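Local coordinates for 6-aminohexanoate-dimer hydrolase (Bacillus anthracis, PDB 4GB7), which probably hydrolyses the amide bond of 6-aminohexanoate dimers with a beta-lactamase-type serine hydrolase fold, at residues A148-L153 and Q184-Q189; G343-G348 and S354-W359. All blocks are in the same frame, centred on the assembly; numbering follows the deposited sequence.

Interaction 1: residues A148-L153 and Q184-Q189; sequences AIIQSL and QLMDMQ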
loop_
_atom_site.group_PDB
_atom_site.type_symbol
_atom_site.label_atom_id
_atom_site.label_comp_id
_atom_site.label_asym_id
_atom_site.label_seq_id
_atom_site.Cartn_x
_atom_site.Cartn_y
_atom_site.Cartn_z
ATOM N N ALA A 148 4.195 -9.340 4.040
ATOM C CA ALA A 148 5.590 -9.756 4.192
ATOM C C ALA A 148 5.846 -10.384 5.546
ATOM O O ALA A 148 6.558 -11.398 5.619
ATOM C CB ALA A 148 6.508 -8.568 3.988
ATOM N N ILE A 149 5.286 -9.781 6.603
ATOM C CA ILE A 149 5.470 -10.273 7.979
ATOM C C ILE A 149 4.714 -11.574 8.160
ATOM O O ILE A 149 5.241 -12.507 8.818
ATOM C CB ILE A 149 5.103 -9.222 9.077
ATOM C CG1 ILE A 149 6.047 -8.000 8.914
ATOM C CG2 ILE A 149 5.188 -9.824 10.493
ATOM C CD1 ILE A 149 5.587 -6.733 9.611
ATOM N N ILE A 150 3.503 -11.668 7.606
ATOM C CA ILE A 150 2.797 -12.952 7.643
ATOM C C ILE A 150 3.610 -14.094 7.020
ATOM O O ILE A 150 3.756 -15.207 7.610
ATOM C CB ILE A 150 1.422 -12.879 6.960
ATOM C CG1 ILE A 150 0.437 -12.089 7.862
ATOM C CG2 ILE A 150 0.874 -14.292 6.676
ATOM C CD1 ILE A 150 -0.008 -12.732 9.181
ATOM N N GLN A 151 4.196 -13.814 5.871
ATOM C CA GLN A 151 5.026 -14.817 5.166
ATOM C C GLN A 151 6.235 -15.210 6.015
ATOM O O GLN A 151 6.580 -16.407 6.109
ATOM C CB GLN A 151 5.482 -14.319 3.805
ATOM C CG GLN A 151 5.993 -15.420 2.873
ATOM C CD GLN A 151 4.890 -16.410 2.535
ATOM O OE1 GLN A 151 3.760 -16.019 2.205
ATOM N NE2 GLN A 151 5.186 -17.690 2.662
ATOM N N SER A 152 6.862 -14.211 6.651
ATOM C CA SER A 152 8.026 -14.455 7.536
ATOM C C SER A 152 7.602 -15.353 8.695
ATOM O O SER A 152 8.281 -16.317 8.997
ATOM C CB SER A 152 8.618 -13.158 8.079
ATOM O OG SER A 152 8.966 -12.310 7.002
ATOM N N LEU A 153 6.499 -15.017 9.360
ATOM C CA LEU A 153 6.048 -15.822 10.493
ATOM C C LEU A 153 5.694 -17.242 10.116
ATOM O O LEU A 153 5.950 -18.213 10.900
ATOM C CB LEU A 153 4.870 -15.132 11.190
ATOM C CG LEU A 153 5.145 -13.847 11.964
ATOM C CD1 LEU A 153 3.834 -13.143 12.242
ATOM C CD2 LEU A 153 5.869 -14.122 13.260
ATOM N N GLN A 184 -6.316 -17.453 2.331
ATOM C CA GLN A 184 -7.498 -16.750 1.768
ATOM C C GLN A 184 -7.481 -15.261 2.024
ATOM O O GLN A 184 -7.807 -14.446 1.123
ATOM C CB GLN A 184 -8.801 -17.421 2.232
ATOM C CG GLN A 184 -8.954 -18.773 1.545
ATOM C CD GLN A 184 -10.000 -19.694 2.227
ATOM O OE1 GLN A 184 -10.491 -19.412 3.370
ATOM N NE2 GLN A 184 -10.322 -20.795 1.566
ATOM N N LEU A 185 -7.095 -14.890 3.239
ATOM C CA LEU A 185 -6.950 -13.470 3.605
ATOM C C LEU A 185 -5.840 -12.810 2.779
ATOM O O LEU A 185 -6.037 -11.693 2.168
ATOM C CB LEU A 185 -6.700 -13.320 5.108
ATOM C CG LEU A 185 -7.823 -13.734 6.043
ATOM C CD1 LEU A 185 -7.324 -13.977 7.467
ATOM C CD2 LEU A 185 -8.971 -12.740 6.101
HETATM N N MSE A 186 -4.683 -13.453 2.764
HETATM C CA MSE A 186 -3.529 -13.010 1.942
HETATM C C MSE A 186 -3.893 -12.763 0.466
HETATM O O MSE A 186 -3.405 -11.797 -0.170
HETATM C CB MSE A 186 -2.386 -14.029 2.034
HETATM C CG MSE A 186 -1.640 -14.064 3.359
HETATM SE SE MSE A 186 -0.494 -12.516 3.497
HETATM C CE MSE A 186 1.037 -13.350 2.717
ATOM N N ASP A 187 -4.778 -13.609 -0.071
ATOM C CA ASP A 187 -5.177 -13.518 -1.472
ATOM C C ASP A 187 -6.462 -12.717 -1.722
ATOM O O ASP A 187 -6.976 -12.726 -2.858
ATOM C CB ASP A 187 -5.298 -14.934 -2.080
ATOM C CG ASP A 187 -3.937 -15.620 -2.244
ATOM O OD1 ASP A 187 -2.939 -14.894 -2.392
ATOM O OD2 ASP A 187 -3.873 -16.861 -2.158
HETATM N N MSE A 188 -7.003 -12.075 -0.687
HETATM C CA MSE A 188 -8.195 -11.263 -0.838
HETATM C C MSE A 188 -9.362 -12.108 -1.407
HETATM O O MSE A 188 -10.048 -11.727 -2.305
HETATM C CB MSE A 188 -7.898 -10.028 -1.698
HETATM C CG MSE A 188 -7.126 -9.012 -0.936
HETATM SE SE MSE A 188 -7.876 -8.275 0.607
HETATM C CE MSE A 188 -6.749 -6.710 0.704
ATOM N N GLN A 189 -9.561 -13.285 -0.841
ATOM C CA GLN A 189 -10.636 -14.148 -1.253
ATOM C C GLN A 189 -11.737 -14.314 -0.163
ATOM O O GLN A 189 -12.474 -15.323 -0.124
ATOM C CB GLN A 189 -10.084 -15.481 -1.693
ATOM C CG GLN A 189 -9.285 -15.435 -2.982
ATOM C CD GLN A 189 -8.563 -16.717 -3.253
ATOM O OE1 GLN A 189 -8.477 -17.590 -2.390
ATOM N NE2 GLN A 189 -8.064 -16.864 -4.464
#
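I150, within helix 143-155, and M186, at the last turn of helix 182-186, bring the two backbones closest together, with their CA atoms 8.5 Å apart. The gap is bridged mainly by M186, a selenomethionine whose side chain reaches across to the longer helix. Its selenium comes against the branched side of I150, with SE 3.9 Å from I150 CG2 and 4.0 Å from I150 CB, and the two side chains run antiparallel alongside each other. I150 presents CG2 rather than its longer branch here. The bends of M186 at chi2 (-74°) and chi3 (-91°) carry its methyl onward to Q151, where CE lies 3.8 Å from OE1. These two side chains run nearly perpendicular, and the CE to OE1 contact is van der Waals only; the polar end of Q151 is held instead by E155, which accepts a hydrogen bond from NE2. Helix 143-155 begins at a possible SxxK motif, as in serine beta-lactamases and penicillin-binding proteins, and the contact lies about two turns farther along it, in the buried packing of the helical region. Just past M186, helix 182-186 ends in a Schellman motif: M188 adopts positive phi, Q189 N bonds to Q184 O at 2.9 Å and M188 N to L185 O at 3.0 Å. L257 of helix 251-265 and N357 also pack on M186, while L161 lies against I150, and S332 and I333 of helix 332-338 against Q151.

Interaction 2: residues G343-G348 and S354-W359; sequences GELAIG and SYHNQW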
loop_
_atom_site.group_PDB
_atom_site.type_symbol
_atom_site.label_atom_id
_atom_site.label_comp_id
_atom_site.label_asym_id
_atom_site.label_seq_id
_atom_site.Cartn_x
_atom_site.Cartn_y
_atom_site.Cartn_z
ATOM N N GLY A 343 -4.654 -16.263 -15.428
ATOM C CA GLY A 343 -5.745 -17.192 -15.112
ATOM C C GLY A 343 -5.685 -17.820 -13.725
ATOM O O GLY A 343 -6.656 -18.496 -13.266
ATOM N N GLU A 344 -4.550 -17.642 -13.062
ATOM C CA GLU A 344 -4.373 -18.123 -11.686
ATOM C C GLU A 344 -4.547 -16.934 -10.766
ATOM O O GLU A 344 -3.981 -15.850 -11.034
ATOM C CB GLU A 344 -2.980 -18.712 -11.448
ATOM C CG GLU A 344 -2.675 -19.930 -12.289
ATOM C CD GLU A 344 -1.270 -20.463 -12.092
ATOM O OE1 GLU A 344 -0.339 -19.709 -11.675
ATOM O OE2 GLU A 344 -1.109 -21.665 -12.379
ATOM N N LEU A 345 -5.330 -17.136 -9.707
ATOM C CA LEU A 345 -5.594 -16.088 -8.712
ATOM C C LEU A 345 -6.089 -14.829 -9.414
ATOM O O LEU A 345 -5.670 -13.711 -9.075
ATOM C CB LEU A 345 -4.347 -15.812 -7.844
ATOM C CG LEU A 345 -3.885 -16.986 -6.973
ATOM C CD1 LEU A 345 -2.517 -16.727 -6.355
ATOM C CD2 LEU A 345 -4.930 -17.331 -5.923
ATOM N N ALA A 346 -7.008 -15.006 -10.355
ATOM C CA ALA A 346 -7.518 -13.884 -11.154
ATOM C C ALA A 346 -8.397 -13.017 -10.274
ATOM O O ALA A 346 -9.005 -13.504 -9.322
ATOM C CB ALA A 346 -8.321 -14.367 -12.341
ATOM N N ILE A 347 -8.478 -11.734 -10.605
ATOM C CA ILE A 347 -9.278 -10.809 -9.816
ATOM C C ILE A 347 -10.783 -10.869 -10.177
ATOM O O ILE A 347 -11.617 -10.202 -9.559
ATOM C CB ILE A 347 -8.732 -9.363 -9.854
ATOM C CG1 ILE A 347 -8.737 -8.774 -11.269
ATOM C CG2 ILE A 347 -7.376 -9.358 -9.203
ATOM C CD1 ILE A 347 -8.487 -7.276 -11.333
ATOM N N GLY A 348 -11.127 -11.708 -11.152
ATOM C CA GLY A 348 -12.518 -11.922 -11.535
ATOM C C GLY A 348 -12.541 -12.901 -12.690
ATOM O O GLY A 348 -11.495 -13.242 -13.233
ATOM N N SER A 354 -4.057 -10.628 -11.833
ATOM C CA SER A 354 -4.130 -11.550 -10.709
ATOM C C SER A 354 -3.723 -10.833 -9.445
ATOM O O SER A 354 -3.258 -9.697 -9.489
ATOM C CB SER A 354 -3.238 -12.762 -10.908
ATOM O OG SER A 354 -3.574 -13.495 -12.055
ATOM N N TYR A 355 -3.897 -11.520 -8.318
ATOM C CA TYR A 355 -3.567 -10.947 -7.015
ATOM C C TYR A 355 -3.105 -12.076 -6.100
ATOM O O TYR A 355 -3.791 -13.100 -5.997
ATOM C CB TYR A 355 -4.779 -10.302 -6.416
ATOM C CG TYR A 355 -4.566 -9.511 -5.132
ATOM C CD1 TYR A 355 -4.500 -10.134 -3.899
ATOM C CD2 TYR A 355 -4.440 -8.102 -5.167
ATOM C CE1 TYR A 355 -4.382 -9.395 -2.723
ATOM C CE2 TYR A 355 -4.299 -7.366 -4.001
ATOM C CZ TYR A 355 -4.231 -8.006 -2.787
ATOM O OH TYR A 355 -4.163 -7.270 -1.633
ATOM N N HIS A 356 -1.970 -11.877 -5.438
ATOM C CA HIS A 356 -1.394 -12.907 -4.575
ATOM C C HIS A 356 -0.647 -12.245 -3.434
ATOM O O HIS A 356 0.206 -11.384 -3.663
ATOM C CB HIS A 356 -0.456 -13.801 -5.389
ATOM C CG HIS A 356 -0.059 -15.094 -4.688
ATOM N ND1 HIS A 356 -0.818 -15.677 -3.724
ATOM C CD2 HIS A 356 1.015 -15.928 -4.894
ATOM C CE1 HIS A 356 -0.222 -16.802 -3.306
ATOM N NE2 HIS A 356 0.886 -16.979 -4.033
ATOM N N ASN A 357 -0.972 -12.616 -2.194
ATOM C CA ASN A 357 -0.221 -12.198 -1.017
ATOM C C ASN A 357 -0.026 -10.685 -0.879
ATOM O O ASN A 357 1.047 -10.187 -0.528
ATOM C CB ASN A 357 1.134 -12.955 -1.020
ATOM C CG ASN A 357 0.947 -14.463 -0.890
ATOM O OD1 ASN A 357 -0.035 -14.914 -0.283
ATOM N ND2 ASN A 357 1.869 -15.243 -1.483
ATOM N N GLN A 358 -1.105 -9.975 -1.142
ATOM C CA GLN A 358 -1.228 -8.523 -0.996
ATOM C C GLN A 358 -0.669 -7.730 -2.167
ATOM O O GLN A 358 -0.660 -6.494 -2.116
ATOM C CB GLN A 358 -0.748 -7.996 0.364
ATOM C CG GLN A 358 -1.324 -8.756 1.590
ATOM C CD GLN A 358 -2.807 -8.466 1.822
ATOM O OE1 GLN A 358 -3.170 -7.452 2.423
ATOM N NE2 GLN A 358 -3.677 -9.403 1.396
ATOM N N TRP A 359 -0.228 -8.431 -3.219
ATOM C CA TRP A 359 0.312 -7.789 -4.452
ATOM C C TRP A 359 -0.558 -8.025 -5.705
ATOM O O TRP A 359 -1.114 -9.111 -5.927
ATOM C CB TRP A 359 1.706 -8.329 -4.770
ATOM C CG TRP A 359 2.735 -7.929 -3.771
ATOM C CD1 TRP A 359 3.109 -8.610 -2.613
ATOM C CD2 TRP A 359 3.620 -6.802 -3.861
ATOM N NE1 TRP A 359 4.100 -7.959 -1.980
ATOM C CE2 TRP A 359 4.453 -6.850 -2.689
ATOM C CE3 TRP A 359 3.768 -5.730 -4.757
ATOM C CZ2 TRP A 359 5.395 -5.882 -2.409
ATOM C CZ3 TRP A 359 4.732 -4.779 -4.476
ATOM C CH2 TRP A 359 5.538 -4.854 -3.317
HETATM O O HOH W 1 -5.166 -13.618 -14.476
#
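L345 lays its CD1 methyl over one face of the H356 ring, 3.5 Å from the centroid and 24° off the normal, in a CH-pi contact. On the opposite face sits N357 ND2, 3.1 Å above the plane and over the centre, so the imidazole is sandwiched between a methyl and an amide nitrogen. With CG opposite the backbone N (chi1 -166°), H356 extends its ring to where L345 CD1 can lie over it. Farther along, I347 CG2 meets Y355 CB at 3.9 Å, the two side chains nearly perpendicular. The backbones join through a single bridge, A346 with S354, beside which Y355 N donates a 2.9 Å hydrogen bond to L345 O. S354 OG donates to E344 O at 2.6 Å, and a water accepts from G343 N while donating to the same hydroxyl. Strand 354-356 turns through a type I' turn into strand 359-361, forming a small beta hairpin, and Y355 touches residues of the possible SxxK site. With H356 ND1 hydrogen-bonded to D187 and both ring faces packed, the rotation of the imidazole is probably well fixed, while the serine hydroxyl, donating once and accepting once, couples the outer loop to the strand.

Overall arrangement
From the N terminus, helix 143-155 is the first of the contacting elements, and interaction 1 closes a 30-residue connection containing helices 165-168 and 176-179. Only much later does interaction 2 close a short loop of five residues, between the segment after helix 332-338 and the hairpin strand 354-356. The two are in series, neither nested nor crossed, yet their centres lie 13 Å apart and they touch directly. M186 O probably accepts a hydrogen bond from Q358 NE2, M188 packs on the Y355 ring, and the D187 to H356 pair lies alongside. The C-terminal end of helix 182-186 thus joins the helical region to the 354-361 hairpin.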